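Local coordinates for protein ALDH21) (Physcomitrella patens subsp. patens, PDB 5MZ5) that acts as an NADP(+)-dependent succinic semialdehyde dehydrogenase of the aldehyde dehydrogenase family, and may also oxidise glyceraldehyde 3-phosphate without phosphorylation, at residues Ile42-Lys47 and Ser240-Ser245; Ala73-Ile78 and Arg246-Met251. All coordinates share one frame; numbering follows the deposited sequence.

Contact 1: residues Ile42-Lys47 and Ser240-Ser245; sequences IFLASK and SILPVS
F43 and I241 pair through their backbones as an antiparallel hydrogen-bonded pair. F43 N gives to I241 O at 3.0 Å and nearly straight, 167° at the hydrogen; the return bond from I241 N to F43 O, 2.9 Å, is more bent. F43 O has further neighbours here: S240 CA lies 3.2 Å from F43 O in a bent CA-H...O contact, and L242 CD2 packs against the same oxygen. Beside the pair, the S240 hydroxyl accepts from the backbone of the turn. With OG anti to its own carbonyl carbon (chi1 -78°), it reaches the N-H of A45, and A45 N donates to S240 OG at 2.8 Å, almost straight.

At the other end the contact is apolar. I42 turns its CG2 branch onto the proline ring and crosses it obliquely, CG2 to P243 CD at a tight 3.4 Å, while its CD1 meets L242 CD2.

Behind this first shell, a type I' turn from L44 to K47, closed by L44 N to K47 O and K47 N to L44 O, probably sets the direction of A45 N. S46 OG bonds G237 N, helix 219-229 packs on F43 and I241, and helix 75-94 packs on L44. The contact joins edge strand 239-241 of the Rossmann-type sheet to the N-terminal strand 38-44, and in this buried seam it satisfies the N-H and C=O of both F43 and I241 and the N-H of A45.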
ATOM      1  N   ILE A  42     -27.733  30.862  -8.344  1.00 33.08           N
ATOM      2  CA  ILE A  42     -27.330  29.522  -8.740  1.00 31.33           C
ATOM      3  C   ILE A  42     -25.980  29.684  -9.418  1.00 32.24           C
ATOM      4  O   ILE A  42     -25.600  30.814  -9.753  1.00 30.23           O
ATOM      5  CB  ILE A  42     -28.393  28.736  -9.556  1.00 34.39           C
ATOM      6  CG1 ILE A  42     -28.766  29.450 -10.874  1.00 35.38           C
ATOM      7  CG2 ILE A  42     -29.618  28.498  -8.677  1.00 34.19           C
ATOM      8  CD1 ILE A  42     -29.601  28.620 -11.890  1.00 42.53           C
ATOM      9  N   PHE A  43     -25.233  28.590  -9.569  1.00 27.27           N
ATOM     10  CA  PHE A  43     -23.902  28.696 -10.123  1.00 26.92           C
ATOM     11  C   PHE A  43     -23.794  28.017 -11.455  1.00 30.36           C
ATOM     12  O   PHE A  43     -24.026  26.825 -11.572  1.00 29.38           O
ATOM     13  CB  PHE A  43     -22.849  28.222  -9.093  1.00 27.86           C
ATOM     14  CG  PHE A  43     -22.810  29.189  -7.926  1.00 28.73           C
ATOM     15  CD1 PHE A  43     -22.002  30.323  -7.967  1.00 30.65           C
ATOM     16  CD2 PHE A  43     -23.664  29.025  -6.834  1.00 28.88           C
ATOM     17  CE1 PHE A  43     -22.022  31.255  -6.922  1.00 30.35           C
ATOM     18  CE2 PHE A  43     -23.700  29.967  -5.809  1.00 30.68           C
ATOM     19  CZ  PHE A  43     -22.885  31.082  -5.865  1.00 28.53           C
ATOM     20  N   LEU A  44     -23.489  28.815 -12.476  1.00 29.85           N
ATOM     21  CA  LEU A  44     -23.365  28.376 -13.855  1.00 30.55           C
ATOM     22  C   LEU A  44     -21.963  28.694 -14.330  1.00 34.00           C
ATOM     23  O   LEU A  44     -21.604  29.872 -14.455  1.00 34.09           O
ATOM     24  CB  LEU A  44     -24.442  29.057 -14.724  1.00 31.85           C
ATOM     25  CG  LEU A  44     -24.378  28.856 -16.247  1.00 38.64           C
ATOM     26  CD1 LEU A  44     -24.500  27.398 -16.617  1.00 39.68           C
ATOM     27  CD2 LEU A  44     -25.494  29.622 -16.939  1.00 42.50           C
ATOM     28  N   ALA A  45     -21.159  27.629 -14.573  1.00 30.28           N
ATOM     29  CA  ALA A  45     -19.766  27.719 -15.016  1.00 30.34           C
ATOM     30  C   ALA A  45     -18.962  28.651 -14.071  1.00 33.66           C
ATOM     31  O   ALA A  45     -18.310  29.600 -14.532  1.00 33.86           O
ATOM     32  CB  ALA A  45     -19.705  28.206 -16.462  1.00 31.43           C
ATOM     33  N   SER A  46     -19.084  28.378 -12.732  1.00 29.35           N
ATOM     34  CA  SER A  46     -18.431  29.059 -11.592  1.00 29.61           C
ATOM     35  C   SER A  46     -18.990  30.438 -11.227  1.00 33.57           C
ATOM     36  O   SER A  46     -18.485  31.078 -10.296  1.00 33.37           O
ATOM     37  CB  SER A  46     -16.921  29.177 -11.813  1.00 32.10           C
ATOM     38  OG  SER A  46     -16.360  27.994 -12.351  1.00 35.79           O
ATOM     39  N   LYS A  47     -20.008  30.907 -11.959  1.00 30.29           N
ATOM     40  CA  LYS A  47     -20.522  32.259 -11.777  1.00 30.62           C
ATOM     41  C   LYS A  47     -21.946  32.327 -11.212  1.00 34.05           C
ATOM     42  O   LYS A  47     -22.802  31.529 -11.606  1.00 30.86           O
ATOM     43  CB  LYS A  47     -20.398  33.066 -13.094  1.00 33.55           C
ATOM     44  CG  LYS A  47     -18.959  33.122 -13.618  1.00 48.21           C
ATOM     45  CD  LYS A  47     -18.638  34.426 -14.308  1.00 58.36           C
ATOM     46  CE  LYS A  47     -17.156  34.637 -14.519  1.00 68.54           C
ATOM     47  NZ  LYS A  47     -16.392  34.773 -13.241  1.00 71.20           N
ATOM     48  N   SER A 240     -20.650  23.863 -11.538  1.00 25.21           N
ATOM     49  CA  SER A 240     -21.991  24.391 -11.703  1.00 24.73           C
ATOM     50  C   SER A 240     -22.835  23.707 -10.641  1.00 27.99           C
ATOM     51  O   SER A 240     -22.661  22.511 -10.405  1.00 24.77           O
ATOM     52  CB  SER A 240     -22.543  24.112 -13.093  1.00 26.09           C
ATOM     53  OG  SER A 240     -21.995  25.021 -14.030  1.00 29.65           O
ATOM     54  N   ILE A 241     -23.680  24.480  -9.960  1.00 27.37           N
ATOM     55  CA  ILE A 241     -24.620  23.997  -8.934  1.00 28.42           C
ATOM     56  C   ILE A 241     -25.984  24.578  -9.317  1.00 33.66           C
ATOM     57  O   ILE A 241     -26.209  25.786  -9.182  1.00 31.04           O
ATOM     58  CB  ILE A 241     -24.204  24.288  -7.456  1.00 31.07           C
ATOM     59  CG1 ILE A 241     -22.790  23.713  -7.151  1.00 30.91           C
ATOM     60  CG2 ILE A 241     -25.281  23.744  -6.448  1.00 29.31           C
ATOM     61  CD1 ILE A 241     -22.166  24.233  -5.920  1.00 35.86           C
ATOM     62  N   LEU A 242     -26.837  23.715  -9.898  1.00 33.32           N
ATOM     63  CA  LEU A 242     -28.146  24.098 -10.414  1.00 34.96           C
ATOM     64  C   LEU A 242     -29.318  23.231  -9.895  1.00 38.77           C
ATOM     65  O   LEU A 242     -29.414  22.056 -10.263  1.00 36.37           O
ATOM     66  CB  LEU A 242     -28.177  24.072 -11.963  1.00 35.49           C
ATOM     67  CG  LEU A 242     -26.899  24.294 -12.761  1.00 41.89           C
ATOM     68  CD1 LEU A 242     -26.894  23.412 -14.003  1.00 42.58           C
ATOM     69  CD2 LEU A 242     -26.776  25.755 -13.190  1.00 45.87           C
ATOM     70  N   PRO A 243     -30.243  23.798  -9.084  1.00 37.91           N
ATOM     71  CA  PRO A 243     -31.476  23.057  -8.739  1.00 38.57           C
ATOM     72  C   PRO A 243     -32.264  22.985 -10.058  1.00 41.54           C
ATOM     73  O   PRO A 243     -32.377  23.981 -10.783  1.00 41.58           O
ATOM     74  CB  PRO A 243     -32.163  23.958  -7.696  1.00 40.89           C
ATOM     75  CG  PRO A 243     -31.128  25.004  -7.338  1.00 44.79           C
ATOM     76  CD  PRO A 243     -30.292  25.169  -8.552  1.00 39.77           C
ATOM     77  N   VAL A 244     -32.668  21.786 -10.444  1.00 38.11           N
ATOM     78  CA  VAL A 244     -33.264  21.578 -11.767  1.00 38.05           C
ATOM     79  C   VAL A 244     -34.709  21.050 -11.672  1.00 41.70           C
ATOM     80  O   VAL A 244     -35.054  20.270 -10.764  1.00 40.49           O
ATOM     81  CB  VAL A 244     -32.291  20.672 -12.610  1.00 41.12           C
ATOM     82  CG1 VAL A 244     -32.952  20.033 -13.814  1.00 40.68           C
ATOM     83  CG2 VAL A 244     -31.058  21.456 -13.049  1.00 41.00           C
ATOM     84  N   SER A 245     -35.552  21.529 -12.607  1.00 38.76           N
ATOM     85  CA  SER A 245     -36.950  21.122 -12.760  1.00 40.01           C
ATOM     86  C   SER A 245     -36.997  19.676 -13.286  1.00 44.10           C
ATOM     87  O   SER A 245     -36.025  19.180 -13.868  1.00 43.10           O
ATOM     88  CB  SER A 245     -37.683  22.046 -13.734  1.00 44.53           C
ATOM     89  OG  SER A 245     -37.119  22.016 -15.039  1.00 55.45           O
TER

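Contact 2: residues Ala73-Ile78 and Arg246-Met251; sequences ATHKDI and REDADM
M251 reaches across to the first turn of helix 75-94 and lies between H75 and I78. Its CB meets I78 CG2 at 4.0 Å. With CG anti to the carbonyl carbon (chi1 -63°) and the chain extended about CB-CG, the sulfur is carried to the imidazole, where SD is 3.4 Å from H75 CD2 and equally near NE2, in an oblique sulfur-aromatic contact. SD also touches I78 CG2. The chain then bends at its last torsion, which lays CE over one face of the H75 ring, 4.2 Å from its centroid, as a CH-pi contact; the same methyl rests on I78 CG2.

The ring's edge is taken by D248. OD1 lies in the ring plane beside H75 CD2, 3.2 Å away, and also approaches H75 CB, with the carboxylate turned 60° from the imidazole. The carboxylate does not clasp a ring nitrogen: H75 NE2 is 4.5 Å from D248 OD1, so any pull between the two is probably weak and would depend on the histidine's charge. D248 CB packs on I78 CD1 at 3.5 Å. An alanine here would keep that CB contact but is likely to leave the CD2 edge of H75 without its acidic neighbour and the ring less fixed in rotation.

Behind H75, T74 and D77 fix the helix start: T74 N donates to D77 OD2, D77 N returns a weak bond to T74 OG1, and R53 makes a salt bridge to D77. On the other segment, M251 is the last residue of a type I turn begun at D248, and the NADP(+)-binding R246 lies just before it. This is a capping box at a helix N terminus, packed against the loop that follows edge strand 239-241 of the Rossmann-type coenzyme domain.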
ATOM      1  N   ALA A  73     -32.804  26.718 -13.122  1.00 35.92           N
ATOM      2  CA  ALA A  73     -32.012  26.637 -14.349  1.00 35.12           C
ATOM      3  C   ALA A  73     -32.844  26.142 -15.520  1.00 37.92           C
ATOM      4  O   ALA A  73     -33.684  25.253 -15.364  1.00 38.00           O
ATOM      5  CB  ALA A  73     -30.802  25.727 -14.144  1.00 35.15           C
ATOM      6  N   THR A  74     -32.616  26.726 -16.695  1.00 34.18           N
ATOM      7  CA  THR A  74     -33.307  26.290 -17.912  1.00 34.15           C
ATOM      8  C   THR A  74     -32.478  25.153 -18.530  1.00 38.12           C
ATOM      9  O   THR A  74     -31.359  24.880 -18.080  1.00 36.21           O
ATOM     10  CB  THR A  74     -33.480  27.453 -18.903  1.00 35.71           C
ATOM     11  OG1 THR A  74     -32.196  27.887 -19.350  1.00 36.38           O
ATOM     12  CG2 THR A  74     -34.295  28.630 -18.323  1.00 29.14           C
ATOM     13  N   HIS A  75     -33.008  24.532 -19.582  1.00 35.60           N
ATOM     14  CA  HIS A  75     -32.339  23.490 -20.354  1.00 35.13           C
ATOM     15  C   HIS A  75     -31.024  24.036 -20.952  1.00 35.47           C
ATOM     16  O   HIS A  75     -30.019  23.326 -20.956  1.00 33.40           O
ATOM     17  CB  HIS A  75     -33.272  23.005 -21.462  1.00 36.73           C
ATOM     18  CG  HIS A  75     -32.743  21.825 -22.204  1.00 41.15           C
ATOM     19  ND1 HIS A  75     -31.889  21.975 -23.296  1.00 43.48           N
ATOM     20  CD2 HIS A  75     -32.950  20.506 -21.981  1.00 43.58           C
ATOM     21  CE1 HIS A  75     -31.591  20.744 -23.684  1.00 43.31           C
ATOM     22  NE2 HIS A  75     -32.206  19.825 -22.924  1.00 43.50           N
ATOM     23  N   LYS A  76     -31.051  25.296 -21.449  1.00 31.77           N
ATOM     24  CA  LYS A  76     -29.897  25.968 -22.025  1.00 32.25           C
ATOM     25  C   LYS A  76     -28.796  26.153 -20.970  1.00 36.09           C
ATOM     26  O   LYS A  76     -27.628  25.946 -21.298  1.00 36.10           O
ATOM     27  CB  LYS A  76     -30.283  27.304 -22.677  1.00 34.91           C
ATOM     28  CG  LYS A  76     -29.226  27.815 -23.650  1.00 48.85           C
ATOM     29  CD  LYS A  76     -29.073  29.331 -23.578  1.00 60.08           C
ATOM     30  CE  LYS A  76     -28.166  29.885 -24.649  1.00 68.81           C
ATOM     31  NZ  LYS A  76     -26.741  29.548 -24.401  1.00 77.48           N
ATOM     32  N   ASP A  77     -29.175  26.493 -19.707  1.00 31.47           N
ATOM     33  CA  ASP A  77     -28.241  26.635 -18.590  1.00 30.38           C
ATOM     34  C   ASP A  77     -27.503  25.323 -18.335  1.00 34.45           C
ATOM     35  O   ASP A  77     -26.275  25.336 -18.206  1.00 33.68           O
ATOM     36  CB  ASP A  77     -28.961  27.089 -17.303  1.00 31.84           C
ATOM     37  CG  ASP A  77     -29.550  28.485 -17.342  1.00 39.19           C
ATOM     38  OD1 ASP A  77     -28.980  29.358 -18.050  1.00 39.41           O
ATOM     39  OD2 ASP A  77     -30.566  28.714 -16.650  1.00 41.91           O
ATOM     40  N   ILE A  78     -28.240  24.185 -18.310  1.00 31.53           N
ATOM     41  CA  ILE A  78     -27.649  22.858 -18.085  1.00 30.97           C
ATOM     42  C   ILE A  78     -26.670  22.507 -19.219  1.00 33.82           C
ATOM     43  O   ILE A  78     -25.553  22.074 -18.935  1.00 33.32           O
ATOM     44  CB  ILE A  78     -28.718  21.764 -17.815  1.00 34.00           C
ATOM     45  CG1 ILE A  78     -29.649  22.180 -16.656  1.00 34.81           C
ATOM     46  CG2 ILE A  78     -28.057  20.413 -17.490  1.00 33.73           C
ATOM     47  CD1 ILE A  78     -31.048  21.673 -16.823  1.00 39.14           C
ATOM     48  N   ARG A 246     -38.143  19.028 -13.112  1.00 41.29           N
ATOM     49  CA  ARG A 246     -38.387  17.658 -13.544  1.00 40.74           C
ATOM     50  C   ARG A 246     -38.177  17.471 -15.053  1.00 43.30           C
ATOM     51  O   ARG A 246     -37.611  16.464 -15.462  1.00 41.56           O
ATOM     52  CB  ARG A 246     -39.808  17.241 -13.144  1.00 39.32           C
ATOM     53  CG  ARG A 246     -39.955  15.744 -13.052  1.00 41.94           C
ATOM     54  CD  ARG A 246     -41.366  15.354 -12.791  1.00 42.13           C
ATOM     55  NE  ARG A 246     -41.587  13.943 -13.091  1.00 43.62           N
ATOM     56  CZ  ARG A 246     -42.758  13.346 -12.952  1.00 55.84           C
ATOM     57  NH1 ARG A 246     -43.810  14.027 -12.517  1.00 46.58           N
ATOM     58  NH2 ARG A 246     -42.888  12.060 -13.237  1.00 41.86           N
ATOM     59  N   GLU A 247     -38.580  18.468 -15.860  1.00 41.27           N
ATOM     60  CA  GLU A 247     -38.494  18.438 -17.324  1.00 41.99           C
ATOM     61  C   GLU A 247     -37.056  18.305 -17.871  1.00 45.36           C
ATOM     62  O   GLU A 247     -36.884  17.848 -19.011  1.00 46.04           O
ATOM     63  CB  GLU A 247     -39.240  19.623 -18.029  1.00 44.06           C
ATOM     64  CG  GLU A 247     -39.509  20.912 -17.252  1.00 56.84           C
ATOM     65  CD  GLU A 247     -40.722  20.927 -16.341  1.00 72.66           C
ATOM     66  OE1 GLU A 247     -41.848  21.116 -16.855  1.00 73.12           O
ATOM     67  OE2 GLU A 247     -40.542  20.789 -15.109  1.00 53.03           O
ATOM     68  N   ASP A 248     -36.041  18.699 -17.066  1.00 39.43           N
ATOM     69  CA  ASP A 248     -34.637  18.688 -17.452  1.00 38.39           C
ATOM     70  C   ASP A 248     -33.737  17.820 -16.580  1.00 38.88           C
ATOM     71  O   ASP A 248     -32.554  17.688 -16.889  1.00 37.36           O
ATOM     72  CB  ASP A 248     -34.091  20.122 -17.486  1.00 40.58           C
ATOM     73  CG  ASP A 248     -34.873  21.082 -18.361  1.00 49.83           C
ATOM     74  OD1 ASP A 248     -35.060  20.769 -19.559  1.00 49.84           O
ATOM     75  OD2 ASP A 248     -35.277  22.167 -17.849  1.00 55.28           O
ATOM     76  N   ALA A 249     -34.276  17.227 -15.506  1.00 34.96           N
ATOM     77  CA  ALA A 249     -33.512  16.385 -14.575  1.00 34.73           C
ATOM     78  C   ALA A 249     -32.777  15.210 -15.242  1.00 37.14           C
ATOM     79  O   ALA A 249     -31.672  14.875 -14.819  1.00 36.90           O
ATOM     80  CB  ALA A 249     -34.412  15.888 -13.451  1.00 35.51           C
ATOM     81  N   ASP A 250     -33.364  14.632 -16.303  1.00 32.48           N
ATOM     82  CA  ASP A 250     -32.821  13.497 -17.063  1.00 31.59           C
ATOM     83  C   ASP A 250     -31.439  13.745 -17.689  1.00 32.31           C
ATOM     84  O   ASP A 250     -30.688  12.790 -17.876  1.00 29.03           O
ATOM     85  CB  ASP A 250     -33.823  13.007 -18.135  1.00 33.76           C
ATOM     86  CG  ASP A 250     -33.516  11.605 -18.628  1.00 41.76           C
ATOM     87  OD1 ASP A 250     -33.333  10.703 -17.778  1.00 41.97           O
ATOM     88  OD2 ASP A 250     -33.420  11.416 -19.865  1.00 45.80           O
ATOM     89  N   MET A 251     -31.089  15.018 -17.967  1.00 30.83           N
ATOM     90  CA  MET A 251     -29.780  15.414 -18.510  1.00 31.59           C
ATOM     91  C   MET A 251     -28.617  14.922 -17.620  1.00 31.49           C
ATOM     92  O   MET A 251     -27.597  14.467 -18.135  1.00 29.77           O
ATOM     93  CB  MET A 251     -29.709  16.937 -18.691  1.00 35.04           C
ATOM     94  CG  MET A 251     -30.718  17.477 -19.713  1.00 39.47           C
ATOM     95  SD  MET A 251     -30.531  19.249 -19.997  1.00 43.90           S
ATOM     96  CE  MET A 251     -28.986  19.261 -20.933  1.00 39.64           C
TER

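How the contacts relate
From the N terminus, strand 38-44 and its turn come first, then the start of helix 75-94; both wait for partners well over a hundred residues later. Contact 1 closes a long loop when the chain returns at 240-245, and contact 2 closes another at once, because 246-251 follows directly. The two loops cross: the segments alternate along the chain. Their centres lie 11 Å apart, and the packing is continuous, with L44 against D77, L242 against A73, and V244 against both I78 and A249. Together they fasten the N-terminal strand and helix to the end of strand 239-241 and its following loop; P243 of contact 1 lies near K212 and S215, which bind NADP(+), absent from this model.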